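PDB 6AKZ: GlcNAc Inducible Gene 2, GIG2 from Candida albicans, which binds iron(III) and is probably an oxygenase of the cupin-like DUF1479 family, its gene being inducible by GlcNAc. Local coordinates for residues N72-K83 and A147-E155. Numbering follows the deposited sequence.
Sequences NKLPQQVSELFK and AIFKAMSKE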
loop_
_atom_site.group_PDB
_atom_site.type_symbol
_atom_site.label_atom_id
_atom_site.label_comp_id
_atom_site.label_asym_id
_atom_site.label_seq_id
_atom_site.Cartn_x
_atom_site.Cartn_y
_atom_site.Cartn_z
ATOM N N ASN A 72 -3.759 0.258 22.176
ATOM C CA ASN A 72 -3.352 0.445 20.809
ATOM C C ASN A 72 -2.417 -0.624 20.243
ATOM O O ASN A 72 -1.467 -0.292 19.587
ATOM C CB ASN A 72 -2.723 1.813 20.634
ATOM C CG ASN A 72 -3.602 2.910 21.180
ATOM O OD1 ASN A 72 -4.665 3.170 20.659
ATOM N ND2 ASN A 72 -3.209 3.454 22.308
ATOM N N LYS A 73 -2.735 -1.902 20.513
ATOM C CA LYS A 73 -1.991 -3.049 20.014
ATOM C C LYS A 73 -2.937 -4.046 19.486
ATOM O O LYS A 73 -3.957 -4.287 20.091
ATOM C CB LYS A 73 -1.240 -3.782 21.132
ATOM C CG LYS A 73 -0.174 -2.964 21.728
ATOM C CD LYS A 73 0.434 -3.610 22.977
ATOM C CE LYS A 73 1.074 -2.502 23.817
ATOM N NZ LYS A 73 1.783 -3.062 24.999
ATOM N N LEU A 74 -2.555 -4.699 18.381
ATOM C CA LEU A 74 -3.317 -5.850 17.968
ATOM C C LEU A 74 -3.003 -6.922 19.006
ATOM O O LEU A 74 -1.820 -7.079 19.383
ATOM C CB LEU A 74 -2.915 -6.345 16.592
ATOM C CG LEU A 74 -3.165 -5.393 15.407
ATOM C CD1 LEU A 74 -2.656 -6.054 14.131
ATOM C CD2 LEU A 74 -4.619 -4.991 15.235
ATOM N N PRO A 75 -4.031 -7.638 19.462
ATOM C CA PRO A 75 -3.734 -8.919 20.201
ATOM C C PRO A 75 -2.789 -9.865 19.471
ATOM O O PRO A 75 -2.840 -9.940 18.225
ATOM C CB PRO A 75 -5.097 -9.576 20.306
ATOM C CG PRO A 75 -6.023 -8.798 19.514
ATOM C CD PRO A 75 -5.452 -7.500 19.127
ATOM N N GLN A 76 -2.039 -10.658 20.256
ATOM C CA GLN A 76 -1.051 -11.556 19.755
ATOM C C GLN A 76 -1.553 -12.453 18.630
ATOM O O GLN A 76 -0.890 -12.564 17.603
ATOM C CB GLN A 76 -0.421 -12.377 20.927
ATOM C CG GLN A 76 0.607 -13.429 20.524
ATOM C CD GLN A 76 0.603 -14.654 21.457
ATOM O OE1 GLN A 76 -0.426 -15.349 21.655
ATOM N NE2 GLN A 76 1.755 -14.936 22.015
ATOM N N GLN A 77 -2.672 -13.139 18.803
ATOM C CA GLN A 77 -3.126 -14.037 17.742
ATOM C C GLN A 77 -3.452 -13.280 16.423
ATOM O O GLN A 77 -3.216 -13.761 15.297
ATOM C CB GLN A 77 -4.362 -14.768 18.242
ATOM C CG GLN A 77 -5.122 -15.651 17.268
ATOM C CD GLN A 77 -6.517 -15.991 17.818
ATOM O OE1 GLN A 77 -7.162 -15.157 18.450
ATOM N NE2 GLN A 77 -6.993 -17.218 17.555
ATOM N N VAL A 78 -4.000 -12.106 16.581
ATOM C CA VAL A 78 -4.342 -11.296 15.368
ATOM C C VAL A 78 -3.037 -10.820 14.639
ATOM O O VAL A 78 -2.876 -10.855 13.385
ATOM C CB VAL A 78 -5.220 -10.133 15.776
ATOM C CG1 VAL A 78 -5.449 -9.139 14.626
ATOM C CG2 VAL A 78 -6.538 -10.641 16.363
ATOM N N SER A 79 -2.088 -10.344 15.446
ATOM C CA SER A 79 -0.786 -9.938 14.956
ATOM C C SER A 79 -0.111 -10.998 14.181
ATOM O O SER A 79 0.363 -10.757 13.036
ATOM C CB SER A 79 0.099 -9.434 16.133
ATOM O OG SER A 79 1.444 -9.142 15.734
ATOM N N GLU A 80 -0.044 -12.218 14.753
ATOM C CA GLU A 80 0.577 -13.305 14.078
ATOM C C GLU A 80 -0.076 -13.640 12.752
ATOM O O GLU A 80 0.605 -13.841 11.731
ATOM C CB GLU A 80 0.584 -14.551 14.975
ATOM C CG GLU A 80 1.352 -14.332 16.242
ATOM C CD GLU A 80 1.263 -15.552 17.187
ATOM O OE1 GLU A 80 0.210 -16.259 17.226
ATOM O OE2 GLU A 80 2.215 -15.713 17.952
ATOM N N LEU A 81 -1.379 -13.667 12.755
ATOM C CA LEU A 81 -2.108 -13.938 11.493
ATOM C C LEU A 81 -1.901 -12.774 10.449
ATOM O O LEU A 81 -1.771 -12.999 9.218
ATOM C CB LEU A 81 -3.598 -14.183 11.786
ATOM C CG LEU A 81 -3.873 -15.532 12.417
ATOM C CD1 LEU A 81 -5.190 -15.549 13.160
ATOM C CD2 LEU A 81 -3.726 -16.559 11.306
ATOM N N PHE A 82 -1.923 -11.560 10.928
ATOM C CA PHE A 82 -1.754 -10.368 10.067
ATOM C C PHE A 82 -0.355 -10.380 9.436
ATOM O O PHE A 82 -0.254 -10.221 8.238
ATOM C CB PHE A 82 -1.952 -9.092 10.799
ATOM C CG PHE A 82 -1.564 -7.875 9.977
ATOM C CD1 PHE A 82 -2.269 -7.538 8.842
ATOM C CD2 PHE A 82 -0.450 -7.149 10.340
ATOM C CE1 PHE A 82 -1.917 -6.416 8.108
ATOM C CE2 PHE A 82 -0.046 -6.070 9.591
ATOM C CZ PHE A 82 -0.752 -5.750 8.424
ATOM N N LYS A 83 0.716 -10.661 10.206
ATOM C CA LYS A 83 2.010 -10.707 9.590
ATOM C C LYS A 83 2.161 -11.816 8.540
ATOM O O LYS A 83 2.957 -11.667 7.636
ATOM C CB LYS A 83 3.127 -10.782 10.613
ATOM C CG LYS A 83 3.164 -9.542 11.502
ATOM C CD LYS A 83 4.501 -9.441 12.224
ATOM C CE LYS A 83 4.683 -8.060 12.779
ATOM N NZ LYS A 83 6.096 -7.710 13.183
ATOM N N ALA A 147 -6.628 5.351 16.463
ATOM C CA ALA A 147 -6.304 4.182 17.273
ATOM C C ALA A 147 -5.876 3.006 16.418
ATOM O O ALA A 147 -4.850 2.359 16.694
ATOM C CB ALA A 147 -7.469 3.784 18.183
ATOM N N ILE A 148 -6.625 2.697 15.378
ATOM C CA ILE A 148 -6.251 1.528 14.566
ATOM C C ILE A 148 -4.978 1.762 13.800
ATOM O O ILE A 148 -4.181 0.849 13.650
ATOM C CB ILE A 148 -7.350 0.994 13.612
ATOM C CG1 ILE A 148 -7.675 2.003 12.543
ATOM C CG2 ILE A 148 -8.606 0.601 14.433
ATOM C CD1 ILE A 148 -8.724 1.517 11.542
ATOM N N PHE A 149 -4.730 2.974 13.349
ATOM C CA PHE A 149 -3.424 3.262 12.739
ATOM C C PHE A 149 -2.278 3.128 13.738
ATOM O O PHE A 149 -1.223 2.621 13.372
ATOM C CB PHE A 149 -3.463 4.613 12.026
ATOM C CG PHE A 149 -4.103 4.527 10.676
ATOM C CD1 PHE A 149 -5.476 4.604 10.531
ATOM C CD2 PHE A 149 -3.322 4.275 9.547
ATOM C CE1 PHE A 149 -6.093 4.483 9.264
ATOM C CE2 PHE A 149 -3.910 4.176 8.254
ATOM C CZ PHE A 149 -5.289 4.249 8.115
ATOM N N LYS A 150 -2.475 3.567 14.988
ATOM C CA LYS A 150 -1.458 3.393 16.010
ATOM C C LYS A 150 -1.177 1.911 16.178
ATOM O O LYS A 150 -0.033 1.491 16.220
ATOM C CB LYS A 150 -1.853 3.979 17.363
ATOM C CG LYS A 150 -1.806 5.467 17.491
ATOM C CD LYS A 150 -2.342 5.884 18.875
ATOM C CE LYS A 150 -3.079 7.239 18.918
ATOM N NZ LYS A 150 -4.518 7.142 19.385
ATOM N N ALA A 151 -2.209 1.095 16.206
ATOM C CA ALA A 151 -2.031 -0.351 16.451
ATOM C C ALA A 151 -1.299 -1.012 15.256
ATOM O O ALA A 151 -0.378 -1.782 15.429
ATOM C CB ALA A 151 -3.358 -0.999 16.652
ATOM N N MET A 152 -1.679 -0.626 14.032
ATOM C CA MET A 152 -0.966 -1.124 12.832
ATOM C C MET A 152 0.472 -0.755 12.789
ATOM O O MET A 152 1.300 -1.579 12.395
ATOM C CB MET A 152 -1.648 -0.723 11.524
ATOM C CG MET A 152 -3.132 -1.262 11.400
ATOM S SD MET A 152 -3.460 -2.926 11.872
ATOM C CE MET A 152 -2.750 -3.809 10.477
ATOM N N SER A 153 0.791 0.453 13.227
ATOM C CA SER A 153 2.174 0.970 13.162
ATOM C C SER A 153 3.125 0.141 14.040
ATOM O O SER A 153 4.303 0.040 13.705
ATOM C CB SER A 153 2.216 2.427 13.581
ATOM O OG SER A 153 2.214 2.580 14.982
ATOM N N LYS A 154 2.595 -0.466 15.088
ATOM C CA LYS A 154 3.365 -1.378 15.945
ATOM C C LYS A 154 3.700 -2.755 15.369
ATOM O O LYS A 154 4.506 -3.488 15.936
ATOM C CB LYS A 154 2.625 -1.550 17.243
ATOM C CG LYS A 154 2.454 -0.219 17.962
ATOM C CD LYS A 154 1.798 -0.556 19.274
ATOM C CE LYS A 154 1.682 0.613 20.230
ATOM N NZ LYS A 154 1.116 1.780 19.642
ATOM N N GLU A 155 3.116 -3.078 14.227
ATOM C CA GLU A 155 3.464 -4.296 13.505
ATOM C C GLU A 155 4.720 -4.069 12.692
ATOM O O GLU A 155 5.437 -5.025 12.362
ATOM C CB GLU A 155 2.331 -4.712 12.667
ATOM C CG GLU A 155 1.014 -4.926 13.472
ATOM C CD GLU A 155 1.099 -6.134 14.417
ATOM O OE1 GLU A 155 1.708 -7.154 13.984
ATOM O OE2 GLU A 155 0.631 -6.068 15.618
HETATM O O HOH W 1 -0.218 -3.887 16.876
#
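Lys-73 and Ala-151 bring their CA atoms within 4.5 Å, where the extended lead-in to helix 76-85 runs over helix 143-153; further along, Ser-79 and Glu-155 have CA atoms 7.2 Å apart. Glu-155 carries much of the contact. Its chain turns about the CB-CG bond (chi2 -68°), bringing the carboxylate back to the first turn of helix 76-85. There Ser-79 OG donates to the syn lone pair of Glu-155 OE1 at 2.7 Å. The other oxygen, OE2, takes a hydrogen bond from a water that also donates to Ala-151 O and accepts from Leu-74 N, so one water ties the carboxylate to both backbones. Lys-83 reaches out as an extended chain, and its NZ gives a hydrogen bond to Glu-155 O at 2.9 Å; the nearby ammonium would probably favour a charged carboxylate.

Both helices pack on the large mixed sheet of this cupin-type fold, and Leu-88 of strand 87-91 touches Leu-74, Phe-82 and Met-152 alike. On the side facing the sheet, Met-152 folds at chi2 and chi3 to set its CE over one face of the Phe-82 ring, a CH-pi contact 3.6 Å from the centroid. SD stands farther out above the same ring, 5.2 Å from its centroid, making the pair a Met-aromatic contact as well. Met-152 SD also meets Leu-74 CD1 at 3.9 Å. At the far end, Asn-72 O receives a CA-H...O contact from Ala-151 CA and a weak hydrogen bond from Lys-154 NZ.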